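Local coordinates for protein dimethyl-sulfide monooxygenase (Hyphomicrobium sulfonivorans, PDB 6AK1) that is the large subunit of an FMN- and NADH-dependent monooxygenase that oxidises dimethyl sulfide to methanethiol and formaldehyde, at residues Tyr38-Phe51 against Thr401-Val413. Residues are numbered along the deposited sequence; the frame is centred on the assembly and turned at random.
Sequences YWTNMAMELERGCF and TPGSVTDFIDYIV
Two outer helices of the TIM barrel, 36-48 and 403-418, lie side by side here: their short segments run 13° from parallel with axes 9.9 Å apart, and E45, R48, T406 and D410 join them on the polar side. T406 OG1 donates to E45 OE2 at 2.7 Å, while R48 NH2 reaches the same oxygen from the opposite face of the carboxylate. R48 NE bonds E45 OE1 as well, a side-on grip that fixes the guanidinium within its own helix. Because the R48 chain bends at chi3 (74°), NH1 and NH2 turn end-on to D410 OD1, NH2 at 2.9 Å, and one face of the guanidinium lies over I409 CG2. An alanine in place of E45 would probably leave T406 OG1 without this acceptor and R48 freer to swing from D410.

Deeper in, V405 CG1 packs on L46 CD2 at 3.6 Å, and M42, its chain bent at chi2 and chi3, brings CE to 3.6 Å from P402 CB. The backbones come nearest where the chain leaves helix 36-48, at G49, whose CA lies 3.7 Å from I409 CG2; a CB there would run into I409 CG1. F51 CZ approaches F408 CD1 at 3.6 Å with the ring planes 89° apart, and both side chains also touch L7 of strand 6-12. At the other end T401 OG1 sits at the edge of the Y38 ring, 2.7 Å from Y38 OH, which also hydrogen-bonds D11. Strand 6-12 pairs in parallel with both 53-57 and 393-397, so the contact joins the first and last helices of the barrel beside its closure, in the TIM-barrel fold of the luciferase-like monooxygenases.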
# COMPACT_ATOMS: atom_id res chain seq x y z
N TYR A 38 16.00 6.15 -10.82
CA TYR A 38 14.81 6.84 -10.33
C TYR A 38 14.46 6.36 -8.93
O TYR A 38 14.21 7.16 -8.03
CB TYR A 38 13.62 6.63 -11.28
CG TYR A 38 12.29 7.07 -10.67
CD1 TYR A 38 11.86 8.40 -10.75
CD2 TYR A 38 11.47 6.16 -10.00
CE1 TYR A 38 10.67 8.81 -10.19
CE2 TYR A 38 10.27 6.57 -9.42
CZ TYR A 38 9.88 7.89 -9.52
OH TYR A 38 8.68 8.29 -8.97
N TRP A 39 14.48 5.05 -8.72
CA TRP A 39 14.05 4.50 -7.44
C TRP A 39 15.07 4.76 -6.33
O TRP A 39 14.67 5.10 -5.21
CB TRP A 39 13.76 3.01 -7.60
CG TRP A 39 12.61 2.83 -8.54
CD1 TRP A 39 12.68 2.48 -9.86
CD2 TRP A 39 11.22 3.04 -8.25
NE1 TRP A 39 11.41 2.45 -10.40
CE2 TRP A 39 10.50 2.77 -9.42
CE3 TRP A 39 10.52 3.43 -7.09
CZ2 TRP A 39 9.09 2.90 -9.49
CZ3 TRP A 39 9.12 3.53 -7.15
CH2 TRP A 39 8.43 3.27 -8.34
N THR A 40 16.37 4.63 -6.61
CA THR A 40 17.34 4.90 -5.55
C THR A 40 17.38 6.38 -5.19
O THR A 40 17.50 6.72 -4.00
CB THR A 40 18.74 4.39 -5.94
OG1 THR A 40 19.19 5.01 -7.16
CG2 THR A 40 18.71 2.90 -6.14
N ASN A 41 17.26 7.27 -6.18
CA ASN A 41 17.13 8.70 -5.87
C ASN A 41 15.86 8.99 -5.07
O ASN A 41 15.88 9.81 -4.15
CB ASN A 41 17.12 9.53 -7.16
CG ASN A 41 18.45 9.56 -7.85
OD1 ASN A 41 19.50 9.34 -7.23
ND2 ASN A 41 18.43 9.87 -9.14
N MET A 42 14.74 8.35 -5.42
CA MET A 42 13.50 8.54 -4.67
C MET A 42 13.67 8.14 -3.20
O MET A 42 13.31 8.91 -2.30
CB MET A 42 12.36 7.75 -5.34
CG MET A 42 10.99 7.82 -4.61
SD MET A 42 10.42 9.54 -4.39
CE MET A 42 10.46 10.08 -6.09
N ALA A 43 14.25 6.96 -2.95
CA ALA A 43 14.39 6.46 -1.58
C ALA A 43 15.29 7.38 -0.75
O ALA A 43 15.01 7.63 0.43
CB ALA A 43 14.96 5.03 -1.57
N MET A 44 16.38 7.87 -1.34
CA MET A 44 17.25 8.78 -0.61
C MET A 44 16.56 10.10 -0.33
O MET A 44 16.72 10.68 0.75
CB MET A 44 18.54 9.01 -1.40
CG MET A 44 19.39 7.76 -1.55
SD MET A 44 21.06 8.17 -2.10
CE MET A 44 20.80 8.41 -3.85
N GLU A 45 15.78 10.60 -1.31
CA GLU A 45 15.08 11.86 -1.14
C GLU A 45 14.00 11.76 -0.05
O GLU A 45 13.77 12.73 0.68
CB GLU A 45 14.46 12.28 -2.48
CG GLU A 45 13.55 13.49 -2.41
CD GLU A 45 14.32 14.82 -2.27
OE1 GLU A 45 15.51 14.78 -1.92
OE2 GLU A 45 13.71 15.89 -2.51
N LEU A 46 13.37 10.58 0.10
CA LEU A 46 12.44 10.38 1.20
C LEU A 46 13.12 10.47 2.56
O LEU A 46 12.49 10.93 3.52
CB LEU A 46 11.73 9.03 1.06
CG LEU A 46 10.73 8.87 -0.11
CD1 LEU A 46 9.90 7.64 0.07
CD2 LEU A 46 9.83 10.07 -0.21
N GLU A 47 14.39 10.05 2.68
CA GLU A 47 15.04 10.14 3.98
C GLU A 47 15.49 11.56 4.31
O GLU A 47 15.53 11.93 5.48
CB GLU A 47 16.24 9.18 4.08
CG GLU A 47 15.81 7.75 4.07
CD GLU A 47 16.77 6.79 4.75
OE1 GLU A 47 18.01 7.00 4.72
OE2 GLU A 47 16.28 5.79 5.31
N ARG A 48 15.82 12.36 3.30
CA ARG A 48 16.09 13.77 3.53
C ARG A 48 14.91 14.45 4.24
O ARG A 48 15.11 15.38 5.03
CB ARG A 48 16.40 14.47 2.20
CG ARG A 48 16.76 15.96 2.34
CD ARG A 48 17.14 16.57 1.01
NE ARG A 48 16.01 16.81 0.11
CZ ARG A 48 15.29 17.94 0.09
NH1 ARG A 48 15.57 18.92 0.94
NH2 ARG A 48 14.29 18.08 -0.78
N GLY A 49 13.69 13.98 4.00
CA GLY A 49 12.52 14.50 4.66
C GLY A 49 11.96 13.62 5.76
O GLY A 49 10.87 13.92 6.26
N CYS A 50 12.65 12.53 6.13
CA CYS A 50 12.23 11.62 7.21
C CYS A 50 10.82 11.06 6.99
O CYS A 50 10.06 10.84 7.94
CB CYS A 50 12.33 12.31 8.58
SG CYS A 50 14.02 12.68 9.15
N PHE A 51 10.47 10.82 5.73
CA PHE A 51 9.22 10.13 5.42
C PHE A 51 9.24 8.73 6.03
O PHE A 51 10.28 8.07 6.13
CB PHE A 51 9.01 10.03 3.91
CG PHE A 51 8.27 11.19 3.30
CD1 PHE A 51 8.57 12.51 3.65
CD2 PHE A 51 7.26 10.97 2.36
CE1 PHE A 51 7.89 13.57 3.08
CE2 PHE A 51 6.58 12.04 1.78
CZ PHE A 51 6.89 13.34 2.13
N THR A 401 6.72 13.73 -10.63
CA THR A 401 7.65 13.07 -9.74
C THR A 401 9.04 13.29 -10.31
O THR A 401 9.20 13.25 -11.53
CB THR A 401 7.30 11.55 -9.59
OG1 THR A 401 8.26 10.91 -8.74
CG2 THR A 401 7.28 10.87 -10.93
N PRO A 402 10.04 13.54 -9.44
CA PRO A 402 9.97 13.52 -7.98
C PRO A 402 9.56 14.83 -7.34
O PRO A 402 9.63 14.89 -6.10
CB PRO A 402 11.41 13.23 -7.58
CG PRO A 402 12.17 14.06 -8.58
CD PRO A 402 11.43 13.78 -9.89
N GLY A 403 9.19 15.84 -8.14
CA GLY A 403 8.96 17.17 -7.58
C GLY A 403 7.89 17.19 -6.51
O GLY A 403 7.96 18.00 -5.57
N SER A 404 6.89 16.30 -6.62
CA SER A 404 5.81 16.28 -5.64
C SER A 404 6.34 16.00 -4.24
O SER A 404 5.94 16.66 -3.27
CB SER A 404 4.77 15.24 -6.04
OG SER A 404 4.14 14.70 -4.89
N VAL A 405 7.27 15.04 -4.12
CA VAL A 405 7.90 14.73 -2.83
C VAL A 405 8.89 15.82 -2.43
O VAL A 405 8.92 16.25 -1.26
CB VAL A 405 8.60 13.36 -2.92
CG1 VAL A 405 9.63 13.23 -1.83
CG2 VAL A 405 7.59 12.23 -2.86
N THR A 406 9.71 16.27 -3.37
CA THR A 406 10.67 17.33 -3.10
C THR A 406 9.99 18.61 -2.64
O THR A 406 10.44 19.26 -1.69
CB THR A 406 11.52 17.59 -4.35
OG1 THR A 406 12.25 16.40 -4.67
CG2 THR A 406 12.52 18.73 -4.10
N ASP A 407 8.89 19.01 -3.31
CA ASP A 407 8.17 20.21 -2.88
C ASP A 407 7.57 20.03 -1.49
O ASP A 407 7.62 20.96 -0.66
CB ASP A 407 7.07 20.56 -3.88
CG ASP A 407 7.58 21.27 -5.11
OD1 ASP A 407 8.76 21.67 -5.15
OD2 ASP A 407 6.76 21.43 -6.06
N PHE A 408 6.99 18.86 -1.21
CA PHE A 408 6.47 18.60 0.13
C PHE A 408 7.56 18.75 1.18
O PHE A 408 7.37 19.41 2.21
CB PHE A 408 5.85 17.21 0.21
CG PHE A 408 4.94 17.04 1.40
CD1 PHE A 408 5.45 16.64 2.62
CD2 PHE A 408 3.58 17.33 1.29
CE1 PHE A 408 4.62 16.51 3.71
CE2 PHE A 408 2.75 17.20 2.39
CZ PHE A 408 3.27 16.79 3.59
N ILE A 409 8.72 18.14 0.94
CA ILE A 409 9.81 18.24 1.91
C ILE A 409 10.27 19.68 2.07
O ILE A 409 10.45 20.17 3.18
CB ILE A 409 10.97 17.31 1.50
CG1 ILE A 409 10.49 15.86 1.48
CG2 ILE A 409 12.18 17.48 2.44
CD1 ILE A 409 11.51 14.87 0.91
N ASP A 410 10.43 20.41 0.96
CA ASP A 410 11.00 21.75 1.03
C ASP A 410 10.03 22.76 1.65
O ASP A 410 10.44 23.60 2.46
CB ASP A 410 11.42 22.22 -0.37
CG ASP A 410 12.59 21.41 -0.93
OD1 ASP A 410 13.25 20.70 -0.15
OD2 ASP A 410 12.84 21.48 -2.14
N TYR A 411 8.76 22.71 1.28
CA TYR A 411 7.79 23.75 1.63
C TYR A 411 6.91 23.39 2.82
O TYR A 411 6.52 24.29 3.57
CB TYR A 411 6.87 24.05 0.45
CG TYR A 411 7.48 24.71 -0.75
CD1 TYR A 411 7.77 26.07 -0.75
CD2 TYR A 411 7.70 23.99 -1.92
CE1 TYR A 411 8.30 26.68 -1.85
CE2 TYR A 411 8.23 24.60 -3.04
CZ TYR A 411 8.52 25.95 -3.00
OH TYR A 411 9.04 26.59 -4.10
N ILE A 412 6.52 22.13 2.98
CA ILE A 412 5.54 21.73 4.00
C ILE A 412 6.19 21.14 5.25
O ILE A 412 5.84 21.51 6.36
CB ILE A 412 4.51 20.73 3.40
CG1 ILE A 412 3.83 21.32 2.16
CG2 ILE A 412 3.49 20.34 4.46
CD1 ILE A 412 3.37 22.76 2.32
N VAL A 413 7.16 20.21 5.06
CA VAL A 413 7.78 19.58 6.25
C VAL A 413 8.35 20.56 7.22
O VAL A 413 8.18 20.34 8.44
CB VAL A 413 8.83 18.53 5.76
CG1 VAL A 413 9.84 18.23 6.86
CG2 VAL A 413 8.14 17.24 5.34